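Local coordinates for esterase (Thermotoga maritima, PDB 3DOH), which is a thermostable esterase that probably hydrolyses carboxylic esters, joining an alpha/beta-hydrolase domain to an immunoglobulin-like domain, at residues P175-L180 and H212-L217; I265-L270 and E286-A291. One frame throughout, in Å; residues are numbered along the deposited sequence.

Contact 1 of 2, residues P175-L180 and H212-L217; sequences PLVVFL and HPCFVL
Two neighbouring parallel strands of the central alpha/beta-hydrolase sheet meet here, with L176 beside F215, V177 beside V216 and V178 beside L217. Over the paired part the strand axes are inclined at 23° and come within 4.5 Å of each other. Four backbone hydrogen bonds join them. V177 takes part in two, donating from its N to F215 O at 2.7 Å and accepting L217 N at its O at 2.8 Å. F215 N bonds to P175 O at 3.0 Å through an almost linear N-H...O bond, and F179 N closes the far end on L217 O. At the start of the pairing the P175 ring meets P213 O with its CD corner.

The strand 175-180 thus turns the N and O of V177 to this partner, whereas L176 and V178 direct theirs to strand 264-270, as befits an inner strand of the sheet. On the face carrying L176, V178, F215 and L217, the L176 CD1 methyl dips across to the other strand, 3.6 Å from F215 CB and 3.9 Å from L217 CB. The L176 and F215 side chains cross at about a right angle. With its CG anti to the carbonyl carbon (chi1 -68°), the F215 ring leads away from the strand pair, setting its edge, not a face, to P175 O with CD1 at 3.7 Å. The ring goes on to meet that of Y258, while V178 and L217 on this same side pack against helix 242-257. The reverse face is thinner in contacts: V216 CG1 lies 3.6 Å from V177 O, and V177 CG2 approaches C214 SG loosely. There F376, from the C-terminal helix 369-376, covers P175, V177 and C214.

Contact 2 of 2, residues I265-L270 and E286-A291; sequences IYITGL and ELFAAA
I267 and I265 pack their branches against the ring of F288 from different directions. The I267 CG2 methyl sits over one face, 4.0 Å from the ring centroid and 24° off the normal, a CH-pi contact; the opposite face is backed by CB of the preceding L287. With I267 CG1 anti to the backbone N (chi1 -175°) and the chain extended beyond it, CD1 lies on the same side of the ring as CG2, toward CE1 and CZ, 3.7 Å from F288 CE1. I265 comes in obliquely with CG2, 3.7 Å from F288 CD1, and its carbonyl O lies in the ring plane at the edge. That same I265 O accepts A289 N at 2.9 Å, the N-H arriving from above the carbonyl plane.

The segments belong to a beta-alpha-beta unit, strand 264-270, helix 272-283 and strand 290-294, whose helix packs on I267 and F288. I267 N bonds to A290 O at 3.0 Å, and I267 CG2 also meets A291 CB. Across the sheet from F288, the Y266 ring turns an edge to A290 N and brings CE1 to within 3.6 Å of A289 CB. Its hydroxyl is held by Q378 O and by R264 NH1. Strand 264-270 runs on through G269 into what is probably the nucleophile elbow, a GxSxG turn presenting S271.

How the contacts relate
Both contacts are buried in one sheet, and their strands 174-180 and 264-270 are neighbours, probably joined by bonds such as L176 O to Y266 N at 2.8 Å. The centres lie about 10 Å apart. Contact 1 is regular parallel pairing carried mainly by four backbone bonds, with modest aliphatic packing. Contact 2 has two such bonds, since 286-291 is still entering its strand, and relies more on isoleucine branches packed on the F288 ring. Helix 242-257 covers parts of both, through V178 and L217 in one and I265 and F288 in the other; helix 272-283 is added at contact 2. V178 also packs on I265 and I267, bridging the two contacts.

Contact 1 of 2, residues P175-L180 and H212-L217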
loop_
_atom_site.group_PDB
_atom_site.type_symbol
_atom_site.label_atom_id
_atom_site.label_comp_id
_atom_site.label_asym_id
_atom_site.label_seq_id
_atom_site.Cartn_x
_atom_site.Cartn_y
_atom_site.Cartn_z
ATOM N N PRO A 175 13.981 -4.661 50.582
ATOM C CA PRO A 175 12.891 -5.530 50.171
ATOM C C PRO A 175 13.346 -6.745 49.379
ATOM O O PRO A 175 14.417 -6.727 48.749
ATOM C CB PRO A 175 12.100 -4.642 49.214
ATOM C CG PRO A 175 12.480 -3.271 49.579
ATOM C CD PRO A 175 13.858 -3.319 49.998
ATOM N N LEU A 176 12.522 -7.782 49.361
ATOM C CA LEU A 176 12.793 -8.906 48.502
ATOM C C LEU A 176 11.581 -9.088 47.629
ATOM O O LEU A 176 10.440 -9.190 48.133
ATOM C CB LEU A 176 13.064 -10.171 49.323
ATOM C CG LEU A 176 13.129 -11.538 48.629
ATOM C CD1 LEU A 176 14.330 -11.712 47.706
ATOM C CD2 LEU A 176 13.120 -12.647 49.663
ATOM N N VAL A 177 11.794 -9.103 46.318
ATOM C CA VAL A 177 10.706 -9.522 45.444
ATOM C C VAL A 177 10.933 -10.975 45.036
ATOM O O VAL A 177 12.007 -11.330 44.484
ATOM C CB VAL A 177 10.542 -8.604 44.205
ATOM C CG1 VAL A 177 9.471 -9.178 43.268
ATOM C CG2 VAL A 177 10.200 -7.155 44.606
ATOM N N VAL A 178 9.942 -11.823 45.292
ATOM C CA VAL A 178 10.007 -13.217 44.866
ATOM C C VAL A 178 9.066 -13.483 43.696
ATOM O O VAL A 178 7.861 -13.247 43.792
ATOM C CB VAL A 178 9.659 -14.176 46.021
ATOM C CG1 VAL A 178 9.590 -13.417 47.337
ATOM C CG2 VAL A 178 8.346 -14.890 45.740
ATOM N N PHE A 179 9.618 -13.976 42.592
ATOM C CA PHE A 179 8.824 -14.222 41.390
ATOM C C PHE A 179 8.600 -15.715 41.115
ATOM O O PHE A 179 9.576 -16.504 41.014
ATOM C CB PHE A 179 9.491 -13.571 40.158
ATOM C CG PHE A 179 8.865 -13.996 38.836
ATOM C CD1 PHE A 179 7.509 -13.742 38.573
ATOM C CD2 PHE A 179 9.611 -14.684 37.885
ATOM C CE1 PHE A 179 6.914 -14.163 37.384
ATOM C CE2 PHE A 179 9.017 -15.111 36.699
ATOM C CZ PHE A 179 7.653 -14.851 36.456
ATOM N N LEU A 180 7.336 -16.104 40.963
ATOM C CA LEU A 180 7.027 -17.478 40.555
ATOM C C LEU A 180 6.604 -17.543 39.097
ATOM O O LEU A 180 5.570 -16.974 38.715
ATOM C CB LEU A 180 5.925 -18.047 41.415
ATOM C CG LEU A 180 6.149 -17.955 42.913
ATOM C CD1 LEU A 180 4.854 -18.429 43.637
ATOM C CD2 LEU A 180 7.410 -18.757 43.347
ATOM N N HIS A 212 14.281 2.111 44.459
ATOM C CA HIS A 212 13.893 1.060 45.392
ATOM C C HIS A 212 14.794 -0.163 45.250
ATOM O O HIS A 212 14.372 -1.200 44.740
ATOM C CB HIS A 212 12.431 0.664 45.177
ATOM C CG HIS A 212 11.507 1.830 45.014
ATOM N ND1 HIS A 212 11.082 2.278 43.782
ATOM C CD2 HIS A 212 10.926 2.641 45.930
ATOM C CE1 HIS A 212 10.279 3.314 43.946
ATOM N NE2 HIS A 212 10.167 3.555 45.239
ATOM N N PRO A 213 16.036 -0.032 45.704
ATOM C CA PRO A 213 16.920 -1.190 45.871
ATOM C C PRO A 213 16.276 -2.275 46.728
ATOM O O PRO A 213 15.416 -1.976 47.557
ATOM C CB PRO A 213 18.131 -0.599 46.594
ATOM C CG PRO A 213 17.583 0.562 47.345
ATOM C CD PRO A 213 16.492 1.131 46.483
ATOM N N CYS A 214 16.695 -3.520 46.530
ATOM C CA CYS A 214 15.815 -4.549 45.988
ATOM C C CYS A 214 16.579 -5.836 45.699
ATOM O O CYS A 214 17.493 -5.855 44.874
ATOM C CB CYS A 214 15.125 -4.050 44.717
ATOM S SG CYS A 214 13.912 -5.198 44.025
ATOM N N PHE A 215 16.201 -6.910 46.385
ATOM C CA PHE A 215 16.564 -8.243 45.970
ATOM C C PHE A 215 15.421 -8.868 45.169
ATOM O O PHE A 215 14.230 -8.576 45.394
ATOM C CB PHE A 215 16.782 -9.128 47.193
ATOM C CG PHE A 215 17.994 -8.777 48.030
ATOM C CD1 PHE A 215 17.937 -7.772 48.990
ATOM C CD2 PHE A 215 19.165 -9.518 47.918
ATOM C CE1 PHE A 215 19.045 -7.465 49.784
ATOM C CE2 PHE A 215 20.289 -9.228 48.728
ATOM C CZ PHE A 215 20.232 -8.211 49.649
ATOM N N VAL A 216 15.793 -9.761 44.252
ATOM C CA VAL A 216 14.825 -10.532 43.488
ATOM C C VAL A 216 15.204 -11.985 43.502
ATOM O O VAL A 216 16.279 -12.351 43.063
ATOM C CB VAL A 216 14.764 -10.102 42.022
ATOM C CG1 VAL A 216 13.634 -10.821 41.290
ATOM C CG2 VAL A 216 14.579 -8.610 41.913
ATOM N N LEU A 217 14.289 -12.810 43.979
ATOM C CA LEU A 217 14.462 -14.230 43.957
ATOM C C LEU A 217 13.517 -14.790 42.922
ATOM O O LEU A 217 12.303 -14.534 42.942
ATOM C CB LEU A 217 14.143 -14.808 45.334
ATOM C CG LEU A 217 13.664 -16.246 45.409
ATOM C CD1 LEU A 217 14.757 -17.162 45.051
ATOM C CD2 LEU A 217 13.175 -16.536 46.783
#

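Contact 2 of 2, residues I265-L270 and E286-A291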
loop_
_atom_site.group_PDB
_atom_site.type_symbol
_atom_site.label_atom_id
_atom_site.label_comp_id
_atom_site.label_asym_id
_atom_site.label_seq_id
_atom_site.Cartn_x
_atom_site.Cartn_y
_atom_site.Cartn_z
ATOM N N ILE A 265 8.806 -8.462 52.073
ATOM C CA ILE A 265 8.962 -9.567 51.138
ATOM C C ILE A 265 7.678 -9.610 50.302
ATOM O O ILE A 265 6.606 -10.000 50.792
ATOM C CB ILE A 265 9.256 -10.935 51.847
ATOM C CG1 ILE A 265 10.608 -10.873 52.555
ATOM C CG2 ILE A 265 9.292 -12.099 50.830
ATOM C CD1 ILE A 265 10.751 -11.962 53.598
ATOM N N TYR A 266 7.790 -9.160 49.066
ATOM C CA TYR A 266 6.670 -9.060 48.166
ATOM C C TYR A 266 6.685 -10.305 47.320
ATOM O O TYR A 266 7.677 -11.015 47.252
ATOM C CB TYR A 266 6.874 -7.858 47.298
ATOM C CG TYR A 266 7.098 -6.547 48.066
ATOM C CD1 TYR A 266 6.215 -6.135 49.052
ATOM C CD2 TYR A 266 8.160 -5.682 47.751
ATOM C CE1 TYR A 266 6.396 -4.936 49.726
ATOM C CE2 TYR A 266 8.337 -4.472 48.424
ATOM C CZ TYR A 266 7.449 -4.115 49.410
ATOM O OH TYR A 266 7.578 -2.912 50.113
ATOM N N ILE A 267 5.578 -10.605 46.678
ATOM C CA ILE A 267 5.517 -11.807 45.852
ATOM C C ILE A 267 4.545 -11.665 44.678
ATOM O O ILE A 267 3.425 -11.193 44.861
ATOM C CB ILE A 267 5.147 -13.060 46.691
ATOM C CG1 ILE A 267 5.202 -14.329 45.828
ATOM C CG2 ILE A 267 3.792 -12.874 47.391
ATOM C CD1 ILE A 267 5.455 -15.585 46.648
ATOM N N THR A 268 4.993 -12.085 43.497
ATOM C CA THR A 268 4.211 -12.047 42.295
ATOM C C THR A 268 4.589 -13.234 41.409
ATOM O O THR A 268 5.707 -13.762 41.494
ATOM C CB THR A 268 4.397 -10.681 41.512
ATOM O OG1 THR A 268 3.615 -10.689 40.294
ATOM C CG2 THR A 268 5.864 -10.443 41.177
ATOM N N GLY A 269 3.648 -13.641 40.567
ATOM C CA GLY A 269 3.859 -14.673 39.594
ATOM C C GLY A 269 2.655 -14.691 38.668
ATOM O O GLY A 269 1.636 -14.078 38.960
ATOM N N LEU A 270 2.781 -15.393 37.548
ATOM C CA LEU A 270 1.734 -15.402 36.533
ATOM C C LEU A 270 1.279 -16.825 36.234
ATOM O O LEU A 270 2.093 -17.745 36.160
ATOM C CB LEU A 270 2.226 -14.728 35.250
ATOM C CG LEU A 270 3.538 -15.255 34.667
ATOM C CD1 LEU A 270 4.722 -14.801 35.509
ATOM C CD2 LEU A 270 3.507 -16.771 34.554
ATOM N N GLU A 286 1.847 -14.756 57.144
ATOM C CA GLU A 286 2.688 -14.002 58.022
ATOM C C GLU A 286 3.902 -13.517 57.264
ATOM O O GLU A 286 4.566 -12.566 57.688
ATOM C CB GLU A 286 3.067 -14.880 59.217
ATOM C CG GLU A 286 1.816 -15.478 59.944
ATOM C CD GLU A 286 0.854 -14.389 60.493
ATOM O OE1 GLU A 286 1.271 -13.667 61.443
ATOM O OE2 GLU A 286 -0.310 -14.272 59.987
ATOM N N LEU A 287 4.183 -14.144 56.131
ATOM C CA LEU A 287 5.459 -13.907 55.490
ATOM C C LEU A 287 5.510 -12.659 54.554
ATOM O O LEU A 287 6.481 -11.904 54.554
ATOM C CB LEU A 287 5.952 -15.193 54.801
ATOM C CG LEU A 287 7.464 -15.178 54.560
ATOM C CD1 LEU A 287 8.177 -15.327 55.852
ATOM C CD2 LEU A 287 7.887 -16.255 53.624
ATOM N N PHE A 288 4.452 -12.426 53.783
ATOM C CA PHE A 288 4.526 -11.451 52.692
ATOM C C PHE A 288 3.854 -10.111 52.980
ATOM O O PHE A 288 2.817 -10.049 53.620
ATOM C CB PHE A 288 3.980 -12.074 51.412
ATOM C CG PHE A 288 4.620 -13.403 51.058
ATOM C CD1 PHE A 288 5.867 -13.449 50.440
ATOM C CD2 PHE A 288 3.956 -14.599 51.312
ATOM C CE1 PHE A 288 6.448 -14.661 50.095
ATOM C CE2 PHE A 288 4.524 -15.822 50.976
ATOM C CZ PHE A 288 5.774 -15.856 50.376
ATOM N N ALA A 289 4.487 -9.039 52.519
ATOM C CA ALA A 289 3.979 -7.669 52.690
ATOM C C ALA A 289 2.868 -7.285 51.658
ATOM O O ALA A 289 1.955 -6.518 51.982
ATOM C CB ALA A 289 5.129 -6.682 52.609
ATOM N N ALA A 290 2.985 -7.831 50.451
ATOM C CA ALA A 290 2.046 -7.554 49.373
ATOM C C ALA A 290 2.284 -8.502 48.200
ATOM O O ALA A 290 3.400 -8.975 47.986
ATOM C CB ALA A 290 2.170 -6.107 48.921
ATOM N N ALA A 291 1.225 -8.773 47.446
ATOM C CA ALA A 291 1.247 -9.775 46.406
ATOM C C ALA A 291 0.675 -9.192 45.118
ATOM O O ALA A 291 -0.252 -8.379 45.174
ATOM C CB ALA A 291 0.421 -10.938 46.847
#